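Local structure of MHC class I protein (Ginglymostoma cirratum, 6LUP) at residues V33-P44 / W58-E69. The protein probably presents peptides to T cells, as a shark MHC class I heavy chain whose groove holds a bound peptide. Numbering follows the deposited sequence.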
ATOM      1  N   VAL A  33     -11.743  -4.482   0.709  1.00 33.50           N
ATOM      2  CA  VAL A  33     -12.184  -5.422  -0.326  1.00 33.42           C
ATOM      3  C   VAL A  33     -11.030  -5.852  -1.235  1.00 33.89           C
ATOM      4  O   VAL A  33      -9.985  -5.194  -1.302  1.00 34.05           O
ATOM      5  CB  VAL A  33     -13.375  -4.893  -1.177  1.00 32.92           C
ATOM      6  CG1 VAL A  33     -14.656  -4.847  -0.355  1.00 33.04           C
ATOM      7  CG2 VAL A  33     -13.075  -3.529  -1.797  1.00 32.32           C
ATOM      8  N   GLN A  34     -11.231  -6.972  -1.921  1.00 34.29           N
ATOM      9  CA  GLN A  34     -10.251  -7.519  -2.846  1.00 34.59           C
ATOM     10  C   GLN A  34     -10.990  -8.270  -3.938  1.00 34.73           C
ATOM     11  O   GLN A  34     -12.044  -8.865  -3.695  1.00 35.19           O
ATOM     12  CB  GLN A  34      -9.285  -8.461  -2.113  1.00 35.41           C
ATOM     13  CG  GLN A  34      -8.117  -8.989  -2.949  1.00 36.19           C
ATOM     14  CD  GLN A  34      -8.431 -10.262  -3.735  1.00 37.04           C
ATOM     15  OE1 GLN A  34      -9.451 -10.922  -3.516  1.00 37.38           O
ATOM     16  NE2 GLN A  34      -7.546 -10.608  -4.665  1.00 37.59           N
ATOM     17  N   TYR A  35     -10.427  -8.229  -5.139  1.00 34.72           N
ATOM     18  CA  TYR A  35     -10.873  -9.045  -6.254  1.00 34.96           C
ATOM     19  C   TYR A  35      -9.653  -9.497  -7.058  1.00 35.98           C
ATOM     20  O   TYR A  35      -8.689  -8.738  -7.210  1.00 35.89           O
ATOM     21  CB  TYR A  35     -11.816  -8.227  -7.133  1.00 34.18           C
ATOM     22  CG  TYR A  35     -12.320  -8.938  -8.367  1.00 34.35           C
ATOM     23  CD1 TYR A  35     -11.533  -9.024  -9.514  1.00 34.76           C
ATOM     24  CD2 TYR A  35     -13.595  -9.493  -8.401  1.00 34.33           C
ATOM     25  CE1 TYR A  35     -11.993  -9.667 -10.650  1.00 35.14           C
ATOM     26  CE2 TYR A  35     -14.066 -10.133  -9.535  1.00 34.63           C
ATOM     27  CZ  TYR A  35     -13.260 -10.216 -10.656  1.00 35.09           C
ATOM     28  OH  TYR A  35     -13.713 -10.848 -11.788  1.00 35.59           O
ATOM     29  N   ASP A  36      -9.689 -10.730  -7.559  1.00 37.10           N
ATOM     30  CA  ASP A  36      -8.688 -11.186  -8.534  1.00 38.52           C
ATOM     31  C   ASP A  36      -9.269 -12.091  -9.614  1.00 39.34           C
ATOM     32  O   ASP A  36     -10.349 -12.653  -9.450  1.00 39.37           O
ATOM     33  CB  ASP A  36      -7.464 -11.830  -7.860  1.00 39.05           C
ATOM     34  CG  ASP A  36      -7.791 -13.123  -7.156  1.00 39.84           C
ATOM     35  OD1 ASP A  36      -8.088 -14.122  -7.840  1.00 40.81           O
ATOM     36  OD2 ASP A  36      -7.736 -13.149  -5.913  1.00 39.98           O
ATOM     37  N   SER A  37      -8.524 -12.228 -10.707  1.00 40.71           N
ATOM     38  CA  SER A  37      -8.955 -12.968 -11.896  1.00 42.16           C
ATOM     39  C   SER A  37      -8.944 -14.493 -11.750  1.00 43.90           C
ATOM     40  O   SER A  37      -9.363 -15.200 -12.667  1.00 44.60           O
ATOM     41  CB  SER A  37      -8.114 -12.552 -13.107  1.00 42.72           C
ATOM     42  OG  SER A  37      -6.738 -12.515 -12.772  1.00 43.61           O
ATOM     43  N   ASP A  38      -8.463 -14.995 -10.613  1.00 44.88           N
ATOM     44  CA  ASP A  38      -8.539 -16.424 -10.316  1.00 46.73           C
ATOM     45  C   ASP A  38      -9.870 -16.764  -9.638  1.00 46.86           C
ATOM     46  O   ASP A  38     -10.622 -17.610 -10.126  1.00 47.81           O
ATOM     47  CB  ASP A  38      -7.355 -16.883  -9.455  1.00 47.82           C
ATOM     48  CG  ASP A  38      -6.010 -16.730 -10.163  1.00 48.85           C
ATOM     49  OD1 ASP A  38      -5.958 -16.866 -11.406  1.00 49.32           O
ATOM     50  OD2 ASP A  38      -4.997 -16.479  -9.469  1.00 49.08           O
ATOM     51  N   ARG A  39     -10.161 -16.094  -8.526  1.00 46.17           N
ATOM     52  CA  ARG A  39     -11.396 -16.332  -7.781  1.00 45.94           C
ATOM     53  C   ARG A  39     -12.603 -15.670  -8.445  1.00 44.48           C
ATOM     54  O   ARG A  39     -13.726 -16.161  -8.324  1.00 44.35           O
ATOM     55  CB  ARG A  39     -11.261 -15.843  -6.341  1.00 46.36           C
ATOM     56  CG  ARG A  39     -12.217 -16.524  -5.382  1.00 47.58           C
ATOM     57  CD  ARG A  39     -12.552 -15.637  -4.202  1.00 47.49           C
ATOM     58  NE  ARG A  39     -13.704 -16.157  -3.465  1.00 49.05           N
ATOM     59  CZ  ARG A  39     -13.646 -16.673  -2.238  1.00 50.07           C
ATOM     60  NH1 ARG A  39     -12.489 -16.737  -1.588  1.00 50.35           N
ATOM     61  NH2 ARG A  39     -14.756 -17.118  -1.656  1.00 50.54           N
ATOM     62  N   LYS A  40     -12.358 -14.547  -9.122  1.00 43.08           N
ATOM     63  CA  LYS A  40     -13.378 -13.810  -9.892  1.00 41.62           C
ATOM     64  C   LYS A  40     -14.588 -13.331  -9.078  1.00 39.95           C
ATOM     65  O   LYS A  40     -15.706 -13.237  -9.594  1.00 39.23           O
ATOM     66  CB  LYS A  40     -13.832 -14.621 -11.115  1.00 42.83           C
ATOM     67  CG  LYS A  40     -12.715 -15.023 -12.068  1.00 44.24           C
ATOM     68  CD  LYS A  40     -13.293 -15.535 -13.384  1.00 45.05           C
ATOM     69  CE  LYS A  40     -12.322 -16.448 -14.116  1.00 46.37           C
ATOM     70  NZ  LYS A  40     -11.131 -15.719 -14.637  1.00 46.78           N
ATOM     71  N   GLU A  41     -14.354 -13.025  -7.803  1.00 39.32           N
ATOM     72  CA  GLU A  41     -15.388 -12.489  -6.915  1.00 38.37           C
ATOM     73  C   GLU A  41     -14.811 -11.395  -6.027  1.00 37.50           C
ATOM     74  O   GLU A  41     -13.656 -11.471  -5.603  1.00 37.70           O
ATOM     75  CB  GLU A  41     -15.983 -13.586  -6.035  1.00 39.20           C
ATOM     76  CG  GLU A  41     -16.820 -14.608  -6.778  1.00 40.69           C
ATOM     77  CD  GLU A  41     -17.279 -15.754  -5.892  1.00 42.30           C
ATOM     78  OE1 GLU A  41     -16.504 -16.176  -5.003  1.00 43.30           O
ATOM     79  OE2 GLU A  41     -18.419 -16.236  -6.093  1.00 42.92           O
ATOM     80  N   MET A  42     -15.613 -10.371  -5.757  1.00 36.48           N
ATOM     81  CA  MET A  42     -15.221  -9.348  -4.800  1.00 35.84           C
ATOM     82  C   MET A  42     -15.442  -9.899  -3.398  1.00 36.38           C
ATOM     83  O   MET A  42     -16.534 -10.361  -3.077  1.00 36.74           O
ATOM     84  CB  MET A  42     -16.026  -8.066  -5.005  1.00 34.98           C
ATOM     85  CG  MET A  42     -15.613  -6.946  -4.069  1.00 34.57           C
ATOM     86  SD  MET A  42     -14.038  -6.216  -4.549  1.00 34.39           S
ATOM     87  CE  MET A  42     -14.610  -4.710  -5.331  1.00 33.59           C
ATOM     88  N   ILE A  43     -14.403  -9.867  -2.572  1.00 36.60           N
ATOM     89  CA  ILE A  43     -14.478 -10.455  -1.234  1.00 37.19           C
ATOM     90  C   ILE A  43     -14.077  -9.445  -0.161  1.00 36.87           C
ATOM     91  O   ILE A  43     -13.276  -8.548  -0.422  1.00 36.33           O
ATOM     92  CB  ILE A  43     -13.615 -11.734  -1.120  1.00 38.51           C
ATOM     93  CG1 ILE A  43     -12.122 -11.417  -1.327  1.00 38.58           C
ATOM     94  CG2 ILE A  43     -14.100 -12.792  -2.111  1.00 38.97           C
ATOM     95  CD1 ILE A  43     -11.174 -12.523  -0.910  1.00 39.61           C
ATOM     96  N   PRO A  44     -14.643  -9.580   1.050  1.00 37.35           N
ATOM     97  CA  PRO A  44     -14.250  -8.703   2.157  1.00 37.29           C
ATOM     98  C   PRO A  44     -12.861  -9.016   2.687  1.00 37.78           C
ATOM     99  O   PRO A  44     -12.459 -10.180   2.750  1.00 38.29           O
ATOM    100  CB  PRO A  44     -15.294  -8.998   3.238  1.00 37.70           C
ATOM    101  CG  PRO A  44     -15.821 -10.347   2.906  1.00 38.29           C
ATOM    102  CD  PRO A  44     -15.755 -10.472   1.415  1.00 37.76           C
ATOM    103  N   TRP A  58     -22.364  -7.574  -2.633  1.00 34.32           N
ATOM    104  CA  TRP A  58     -21.287  -8.423  -3.124  1.00 34.16           C
ATOM    105  C   TRP A  58     -21.539  -8.902  -4.540  1.00 34.24           C
ATOM    106  O   TRP A  58     -20.605  -9.020  -5.333  1.00 34.04           O
ATOM    107  CB  TRP A  58     -21.040  -9.583  -2.163  1.00 34.74           C
ATOM    108  CG  TRP A  58     -20.669  -9.062  -0.823  1.00 34.81           C
ATOM    109  CD1 TRP A  58     -21.464  -9.000   0.285  1.00 35.28           C
ATOM    110  CD2 TRP A  58     -19.426  -8.462  -0.462  1.00 34.54           C
ATOM    111  NE1 TRP A  58     -20.785  -8.415   1.321  1.00 35.28           N
ATOM    112  CE2 TRP A  58     -19.529  -8.075   0.891  1.00 34.96           C
ATOM    113  CE3 TRP A  58     -18.225  -8.225  -1.145  1.00 34.17           C
ATOM    114  CZ2 TRP A  58     -18.471  -7.466   1.578  1.00 34.81           C
ATOM    115  CZ3 TRP A  58     -17.178  -7.615  -0.465  1.00 33.97           C
ATOM    116  CH2 TRP A  58     -17.312  -7.238   0.881  1.00 34.36           C
ATOM    117  N   GLU A  59     -22.804  -9.149  -4.859  1.00 34.72           N
ATOM    118  CA  GLU A  59     -23.200  -9.521  -6.204  1.00 34.66           C
ATOM    119  C   GLU A  59     -22.859  -8.409  -7.193  1.00 34.17           C
ATOM    120  O   GLU A  59     -22.242  -8.667  -8.228  1.00 34.19           O
ATOM    121  CB  GLU A  59     -24.686  -9.872  -6.241  1.00 35.35           C
ATOM    122  CG  GLU A  59     -24.988 -11.233  -5.632  1.00 36.69           C
ATOM    123  CD  GLU A  59     -26.372 -11.333  -5.016  1.00 37.72           C
ATOM    124  OE1 GLU A  59     -26.581 -12.271  -4.212  1.00 38.92           O
ATOM    125  OE2 GLU A  59     -27.248 -10.488  -5.319  1.00 37.39           O
ATOM    126  N   ARG A  60     -23.230  -7.174  -6.863  1.00 33.92           N
ATOM    127  CA  ARG A  60     -22.968  -6.043  -7.751  1.00 33.36           C
ATOM    128  C   ARG A  60     -21.480  -5.715  -7.866  1.00 32.89           C
ATOM    129  O   ARG A  60     -20.979  -5.469  -8.968  1.00 32.50           O
ATOM    130  CB  ARG A  60     -23.744  -4.801  -7.318  1.00 33.81           C
ATOM    131  CG  ARG A  60     -23.497  -3.595  -8.215  1.00 34.07           C
ATOM    132  CD  ARG A  60     -23.706  -2.286  -7.481  1.00 34.88           C
ATOM    133  NE  ARG A  60     -23.014  -2.257  -6.188  1.00 35.80           N
ATOM    134  CZ  ARG A  60     -23.623  -2.303  -5.000  1.00 36.44           C
ATOM    135  NH1 ARG A  60     -24.952  -2.378  -4.919  1.00 36.28           N
ATOM    136  NH2 ARG A  60     -22.897  -2.265  -3.892  1.00 36.40           N
ATOM    137  N   GLU A  61     -20.778  -5.696  -6.734  1.00 32.77           N
ATOM    138  CA  GLU A  61     -19.343  -5.399  -6.746  1.00 32.63           C
ATOM    139  C   GLU A  61     -18.560  -6.428  -7.569  1.00 32.62           C
ATOM    140  O   GLU A  61     -17.612  -6.071  -8.276  1.00 32.84           O
ATOM    141  CB  GLU A  61     -18.767  -5.277  -5.330  1.00 32.78           C
ATOM    142  CG  GLU A  61     -19.288  -4.099  -4.519  1.00 32.94           C
ATOM    143  CD  GLU A  61     -19.180  -2.773  -5.251  1.00 33.08           C
ATOM    144  OE1 GLU A  61     -18.051  -2.240  -5.370  1.00 32.80           O
ATOM    145  OE2 GLU A  61     -20.238  -2.261  -5.697  1.00 33.49           O
ATOM    146  N   THR A  62     -18.973  -7.690  -7.489  1.00 32.51           N
ATOM    147  CA  THR A  62     -18.354  -8.757  -8.269  1.00 32.78           C
ATOM    148  C   THR A  62     -18.571  -8.515  -9.768  1.00 32.36           C
ATOM    149  O   THR A  62     -17.631  -8.600 -10.557  1.00 32.73           O
ATOM    150  CB  THR A  62     -18.872 -10.149  -7.833  1.00 33.38           C
ATOM    151  OG1 THR A  62     -18.381 -10.456  -6.521  1.00 33.62           O
ATOM    152  CG2 THR A  62     -18.405 -11.225  -8.781  1.00 33.94           C
ATOM    153  N   GLN A  63     -19.801  -8.182 -10.143  1.00 31.92           N
ATOM    154  CA  GLN A  63     -20.145  -7.914 -11.539  1.00 31.86           C
ATOM    155  C   GLN A  63     -19.361  -6.736 -12.131  1.00 31.70           C
ATOM    156  O   GLN A  63     -18.893  -6.803 -13.273  1.00 32.11           O
ATOM    157  CB  GLN A  63     -21.652  -7.676 -11.681  1.00 31.43           C
ATOM    158  CG  GLN A  63     -22.107  -7.356 -13.095  1.00 31.47           C
ATOM    159  CD  GLN A  63     -21.906  -8.513 -14.063  1.00 31.98           C
ATOM    160  OE1 GLN A  63     -22.390  -9.619 -13.834  1.00 32.69           O
ATOM    161  NE2 GLN A  63     -21.197  -8.256 -15.153  1.00 31.77           N
ATOM    162  N   THR A  64     -19.224  -5.668 -11.350  1.00 31.30           N
ATOM    163  CA  THR A  64     -18.479  -4.484 -11.759  1.00 31.25           C
ATOM    164  C   THR A  64     -17.041  -4.871 -12.118  1.00 31.85           C
ATOM    165  O   THR A  64     -16.524  -4.507 -13.185  1.00 31.98           O
ATOM    166  CB  THR A  64     -18.472  -3.430 -10.631  1.00 31.05           C
ATOM    167  OG1 THR A  64     -19.813  -3.016 -10.349  1.00 30.88           O
ATOM    168  CG2 THR A  64     -17.635  -2.217 -11.004  1.00 30.81           C
ATOM    169  N   LEU A  65     -16.409  -5.620 -11.222  1.00 32.17           N
ATOM    170  CA  LEU A  65     -15.021  -6.011 -11.395  1.00 32.95           C
ATOM    171  C   LEU A  65     -14.863  -7.021 -12.525  1.00 33.90           C
ATOM    172  O   LEU A  65     -13.826  -7.058 -13.192  1.00 34.26           O
ATOM    173  CB  LEU A  65     -14.439  -6.533 -10.079  1.00 32.83           C
ATOM    174  CG  LEU A  65     -13.758  -5.515  -9.148  1.00 32.53           C
ATOM    175  CD1 LEU A  65     -12.436  -5.035  -9.724  1.00 32.61           C
ATOM    176  CD2 LEU A  65     -14.650  -4.319  -8.843  1.00 32.25           C
ATOM    177  N   ARG A  66     -15.906  -7.816 -12.755  1.00 34.38           N
ATOM    178  CA  ARG A  66     -15.920  -8.727 -13.892  1.00 35.47           C
ATOM    179  C   ARG A  66     -15.896  -7.986 -15.219  1.00 35.79           C
ATOM    180  O   ARG A  66     -15.357  -8.496 -16.193  1.00 36.97           O
ATOM    181  CB  ARG A  66     -17.107  -9.681 -13.820  1.00 35.58           C
ATOM    182  CG  ARG A  66     -16.819 -10.886 -12.946  1.00 36.37           C
ATOM    183  CD  ARG A  66     -18.093 -11.600 -12.553  1.00 36.94           C
ATOM    184  NE  ARG A  66     -17.819 -12.700 -11.639  1.00 37.56           N
ATOM    185  CZ  ARG A  66     -18.634 -13.728 -11.442  1.00 38.21           C
ATOM    186  NH1 ARG A  66     -19.780 -13.812 -12.109  1.00 38.27           N
ATOM    187  NH2 ARG A  66     -18.297 -14.682 -10.585  1.00 39.05           N
ATOM    188  N   GLY A  67     -16.475  -6.787 -15.250  1.00 35.39           N
ATOM    189  CA  GLY A  67     -16.407  -5.925 -16.425  1.00 35.60           C
ATOM    190  C   GLY A  67     -15.019  -5.333 -16.603  1.00 36.31           C
ATOM    191  O   GLY A  67     -14.529  -5.199 -17.730  1.00 36.88           O
ATOM    192  N   TRP A  68     -14.381  -4.980 -15.487  1.00 36.15           N
ATOM    193  CA  TRP A  68     -13.038  -4.401 -15.513  1.00 36.50           C
ATOM    194  C   TRP A  68     -11.975  -5.415 -15.935  1.00 37.56           C
ATOM    195  O   TRP A  68     -10.978  -5.045 -16.549  1.00 38.04           O
ATOM    196  CB  TRP A  68     -12.662  -3.819 -14.145  1.00 35.57           C
ATOM    197  CG  TRP A  68     -13.281  -2.484 -13.819  1.00 35.04           C
ATOM    198  CD1 TRP A  68     -14.225  -2.231 -12.862  1.00 34.67           C
ATOM    199  CD2 TRP A  68     -12.985  -1.219 -14.429  1.00 35.04           C
ATOM    200  NE1 TRP A  68     -14.542  -0.891 -12.845  1.00 34.35           N
ATOM    201  CE2 TRP A  68     -13.797  -0.246 -13.797  1.00 34.61           C
ATOM    202  CE3 TRP A  68     -12.123  -0.813 -15.452  1.00 35.63           C
ATOM    203  CZ2 TRP A  68     -13.766   1.103 -14.147  1.00 34.71           C
ATOM    204  CZ3 TRP A  68     -12.096   0.531 -15.809  1.00 35.91           C
ATOM    205  CH2 TRP A  68     -12.913   1.473 -15.155  1.00 35.52           C
ATOM    206  N   GLU A  69     -12.198  -6.687 -15.602  1.00 38.39           N
ATOM    207  CA  GLU A  69     -11.191  -7.741 -15.794  1.00 40.04           C
ATOM    208  C   GLU A  69     -10.726  -7.916 -17.248  1.00 41.37           C
ATOM    209  O   GLU A  69      -9.521  -7.840 -17.516  1.00 42.42           O
ATOM    210  CB  GLU A  69     -11.666  -9.073 -15.200  1.00 40.41           C
ATOM    211  CG  GLU A  69     -10.657 -10.204 -15.350  1.00 42.01           C
ATOM    212  CD  GLU A  69     -11.159 -11.539 -14.825  1.00 42.75           C
ATOM    213  OE1 GLU A  69     -12.040 -11.562 -13.934  1.00 42.26           O
ATOM    214  OE2 GLU A  69     -10.658 -12.578 -15.303  1.00 44.26           O
TER
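M42, W58 and Y35 join the alpha-1 helix of the MHC class I peptide-binding platform to the edge of its sheet floor. The connection 37-42 links strands 30-36 and 43-44, and helix 55-82 lies over it. M42 points at the helix; with CG anti to the backbone N (chi1 -178°) and bends further out, its CE comes to 3.5 Å from L65 CD2. Its CG packs on E61 CB. T62 OG1 accepts from M42 N at 2.9 Å and donates to W58 O, so one hydroxyl ties the connection to the helix backbone. The W58 indole reaches down to P44, whose CD sits over one face of the six-membered ring in a CH-pi contact. V33 CG1 touches the same ring at CZ3. Y35 lies under the helix, with L65 CB centred over one ring face, 3.5 Å from the centroid. E61 OE1 and W68 NE1 hydrogen-bond to the backbone of the bound peptide. R66 grips K40 O side-on through NE and NH2, with the oxygen close to the guanidinium plane. E69 uses both carboxylate oxygens: OE2 forms a salt bridge with K40 NZ, whose hydrogen bond is weak, and OE1 accepts from Y35 OH at 2.8 Å, nearly along its C-O axis.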